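Local coordinates for rhodanese domain-containing protein (Thermoplasma volcanium GSS1, PDB 3GK5), which has no established function but carries a rhodanese-like domain, of a family whose enzymes often transfer sulfur between substrates, at residues Leu21-Pro26 with Ile40-Leu45. Numbering follows the deposited sequence.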
ATOM      1  N   LEU A  21      -2.766   0.139  -1.533  1.00 21.11           N
ATOM      2  CA  LEU A  21      -3.197  -1.092  -0.865  1.00 22.09           C
ATOM      3  C   LEU A  21      -2.539  -1.091   0.514  1.00 19.74           C
ATOM      4  O   LEU A  21      -1.317  -1.211   0.624  1.00 18.46           O
ATOM      5  CB  LEU A  21      -2.727  -2.331  -1.624  1.00 13.56           C
ATOM      6  CG  LEU A  21      -3.574  -3.606  -1.560  1.00 22.24           C
ATOM      7  CD1 LEU A  21      -2.667  -4.797  -1.841  1.00 17.91           C
ATOM      8  CD2 LEU A  21      -4.251  -3.774  -0.218  1.00 24.04           C
ATOM      9  N   ASP A  22      -3.347  -0.965   1.563  1.00 14.97           N
ATOM     10  CA  ASP A  22      -2.822  -0.935   2.927  1.00 16.14           C
ATOM     11  C   ASP A  22      -2.914  -2.336   3.510  1.00 16.84           C
ATOM     12  O   ASP A  22      -4.008  -2.835   3.760  1.00 16.44           O
ATOM     13  CB  ASP A  22      -3.624   0.063   3.770  1.00 11.61           C
ATOM     14  CG  ASP A  22      -2.987   0.340   5.106  1.00 18.25           C
ATOM     15  OD1 ASP A  22      -3.059   1.512   5.545  1.00 25.26           O
ATOM     16  OD2 ASP A  22      -2.427  -0.598   5.728  1.00 20.26           O
ATOM     17  N   VAL A  23      -1.757  -2.960   3.726  1.00 24.83           N
ATOM     18  CA  VAL A  23      -1.688  -4.326   4.238  1.00 22.77           C
ATOM     19  C   VAL A  23      -1.490  -4.456   5.740  1.00 14.64           C
ATOM     20  O   VAL A  23      -1.139  -5.523   6.241  1.00 19.21           O
ATOM     21  CB  VAL A  23      -0.579  -5.094   3.529  1.00 22.73           C
ATOM     22  CG1 VAL A  23      -0.797  -5.012   2.023  1.00 16.71           C
ATOM     23  CG2 VAL A  23       0.766  -4.513   3.909  1.00 11.40           C
ATOM     24  N   ARG A  24      -1.732  -3.365   6.450  1.00 21.37           N
ATOM     25  CA  ARG A  24      -1.606  -3.331   7.899  1.00 19.44           C
ATOM     26  C   ARG A  24      -2.890  -3.879   8.506  1.00 14.72           C
ATOM     27  O   ARG A  24      -3.883  -4.066   7.808  1.00 19.78           O
ATOM     28  CB  ARG A  24      -1.390  -1.890   8.371  1.00 17.27           C
ATOM     29  CG  ARG A  24      -0.161  -1.220   7.778  1.00 24.54           C
ATOM     30  CD  ARG A  24       0.056   0.149   8.383  1.00 20.43           C
ATOM     31  NE  ARG A  24      -1.015   1.066   8.008  1.00 23.13           N
ATOM     32  CZ  ARG A  24      -1.319   2.173   8.673  1.00 19.86           C
ATOM     33  NH1 ARG A  24      -0.634   2.507   9.758  1.00 12.28           N
ATOM     34  NH2 ARG A  24      -2.307   2.944   8.251  1.00 21.99           N
ATOM     35  N   GLU A  25      -2.863  -4.134   9.808  1.00 18.14           N
ATOM     36  CA  GLU A  25      -4.036  -4.641  10.503  1.00 24.69           C
ATOM     37  C   GLU A  25      -5.024  -3.490  10.636  1.00 22.68           C
ATOM     38  O   GLU A  25      -4.627  -2.335  10.766  1.00 25.34           O
ATOM     39  CB  GLU A  25      -3.656  -5.191  11.883  1.00 34.92           C
ATOM     40  CG  GLU A  25      -2.733  -6.405  11.815  1.00 34.06           C
ATOM     41  CD  GLU A  25      -3.278  -7.491  10.902  1.00 44.76           C
ATOM     42  OE1 GLU A  25      -2.491  -8.070  10.117  1.00 36.08           O
ATOM     43  OE2 GLU A  25      -4.497  -7.772  10.969  1.00 52.21           O
ATOM     44  N   PRO A  26      -6.328  -3.795  10.602  1.00 23.61           N
ATOM     45  CA  PRO A  26      -7.400  -2.799  10.707  1.00 20.23           C
ATOM     46  C   PRO A  26      -7.315  -1.776  11.839  1.00 27.81           C
ATOM     47  O   PRO A  26      -7.686  -0.616  11.646  1.00 35.59           O
ATOM     48  CB  PRO A  26      -8.671  -3.654  10.764  1.00 20.45           C
ATOM     49  CG  PRO A  26      -8.177  -4.992  11.267  1.00 31.13           C
ATOM     50  CD  PRO A  26      -6.876  -5.159  10.554  1.00 10.54           C
ATOM     51  N   ILE A  40      -6.186  -4.556   3.140  1.00 12.42           N
ATOM     52  CA  ILE A  40      -6.072  -5.997   3.138  1.00 12.49           C
ATOM     53  C   ILE A  40      -4.885  -6.378   4.017  1.00 19.89           C
ATOM     54  O   ILE A  40      -3.726  -6.242   3.614  1.00 21.71           O
ATOM     55  CB  ILE A  40      -5.846  -6.578   1.734  1.00 17.05           C
ATOM     56  CG1 ILE A  40      -7.060  -6.285   0.844  1.00 26.28           C
ATOM     57  CG2 ILE A  40      -5.659  -8.104   1.838  1.00 21.54           C
ATOM     58  CD1 ILE A  40      -6.898  -6.725  -0.611  1.00  6.54           C
ATOM     59  N   PRO A  41      -5.160  -6.842   5.245  1.00 23.24           N
ATOM     60  CA  PRO A  41      -4.079  -7.237   6.157  1.00 15.38           C
ATOM     61  C   PRO A  41      -3.316  -8.411   5.559  1.00 17.30           C
ATOM     62  O   PRO A  41      -3.917  -9.243   4.897  1.00 25.18           O
ATOM     63  CB  PRO A  41      -4.829  -7.624   7.429  1.00 12.33           C
ATOM     64  CG  PRO A  41      -6.034  -6.726   7.388  1.00 26.09           C
ATOM     65  CD  PRO A  41      -6.460  -6.822   5.940  1.00 14.42           C
ATOM     66  N   ILE A  42      -2.003  -8.467   5.773  1.00 20.07           N
ATOM     67  CA  ILE A  42      -1.175  -9.554   5.242  1.00 26.57           C
ATOM     68  C   ILE A  42      -1.650 -10.934   5.693  1.00 29.58           C
ATOM     69  O   ILE A  42      -1.276 -11.951   5.107  1.00 28.40           O
ATOM     70  CB  ILE A  42       0.304  -9.422   5.679  1.00 26.87           C
ATOM     71  CG1 ILE A  42       0.362  -9.105   7.167  1.00 31.91           C
ATOM     72  CG2 ILE A  42       1.017  -8.375   4.851  1.00 23.14           C
ATOM     73  CD1 ILE A  42       1.761  -8.906   7.694  1.00 55.79           C
ATOM     74  N   SER A  43      -2.463 -10.972   6.744  1.00 32.91           N
ATOM     75  CA  SER A  43      -2.966 -12.241   7.265  1.00 36.82           C
ATOM     76  C   SER A  43      -4.180 -12.699   6.481  1.00 37.51           C
ATOM     77  O   SER A  43      -4.744 -13.769   6.736  1.00 38.85           O
ATOM     78  CB  SER A  43      -3.333 -12.097   8.737  1.00 32.85           C
ATOM     79  OG  SER A  43      -2.182 -11.752   9.495  1.00 50.69           O
ATOM     80  N   GLU A  44      -4.573 -11.882   5.514  1.00 31.47           N
ATOM     81  CA  GLU A  44      -5.718 -12.199   4.687  1.00 27.27           C
ATOM     82  C   GLU A  44      -5.348 -12.093   3.225  1.00 21.87           C
ATOM     83  O   GLU A  44      -6.036 -12.642   2.372  1.00 28.71           O
ATOM     84  CB  GLU A  44      -6.871 -11.244   4.988  1.00 17.88           C
ATOM     85  CG  GLU A  44      -7.247 -11.167   6.446  1.00 25.29           C
ATOM     86  CD  GLU A  44      -8.411 -10.235   6.691  1.00 41.69           C
ATOM     87  OE1 GLU A  44      -8.633  -9.857   7.862  1.00 53.61           O
ATOM     88  OE2 GLU A  44      -9.113  -9.880   5.719  1.00 37.84           O
ATOM     89  N   LEU A  45      -4.247 -11.404   2.947  1.00 18.31           N
ATOM     90  CA  LEU A  45      -3.805 -11.190   1.573  1.00 19.10           C
ATOM     91  C   LEU A  45      -3.763 -12.473   0.762  1.00 17.58           C
ATOM     92  O   LEU A  45      -4.180 -12.504  -0.393  1.00 25.45           O
ATOM     93  CB  LEU A  45      -2.431 -10.517   1.554  1.00 13.16           C
ATOM     94  CG  LEU A  45      -1.961  -9.968   0.206  1.00 20.97           C
ATOM     95  CD1 LEU A  45      -2.933  -8.886  -0.271  1.00 12.10           C
ATOM     96  CD2 LEU A  45      -0.546  -9.390   0.347  1.00 19.34           C
TER
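Asp22 and Ile40 join the ends of two neighbouring parallel strands, 19-22 and 38-39, just where both segments leave the sheet. Ile40 N donates to Asp22 O at 2.8 Å, which continues the parallel pairing; two residues on, Ile42 N reaches Val23 O at 3.1 Å and breaks that pattern as the chain turns off the sheet. Pro41 sits between these bonds with no N-H to give; its CA lies 3.4 Å from Val23 O in a CA-H...O contact.

At the strand end, Leu21 lays CD2 against Ile40 CB at 3.8 Å. Val23 and Ile42 meet at about a right angle, Ile42 CG2 packing on Val23 CB.

The Pro41 ring is wedged against the outgoing loop: its CG touches Pro26 CD at 3.6 Å, while its CB faces the Glu25 carboxylate. Glu25 starts away from the 40-45 segment, but a bend at chi2 (-52°) folds the chain back and sets both OE1 and OE2 3.6 Å from Pro41 CB, a contact without a hydrogen bond. With the carboxylate gone, as in an alanine here, Pro41 CB is likely to lose its cover and the loop some of its packing.

On the 21-26 side, Asp22 accepts Arg24 N on OD2 in an Asx turn, and the guanidinium meets the same carboxylate side-on through NE and NH2, nearly in plane. Arg24 NH2 also bonds Gly32 O, and Asn39 ND2 bridges Asp22 O and Arg24 O. The chemistry is thus divided: a buried ion pair fixes the turn leaving strand 19-22, while backbone bonds and apolar packing seat the start of helix 42-48 beside it in this rhodanese-like domain.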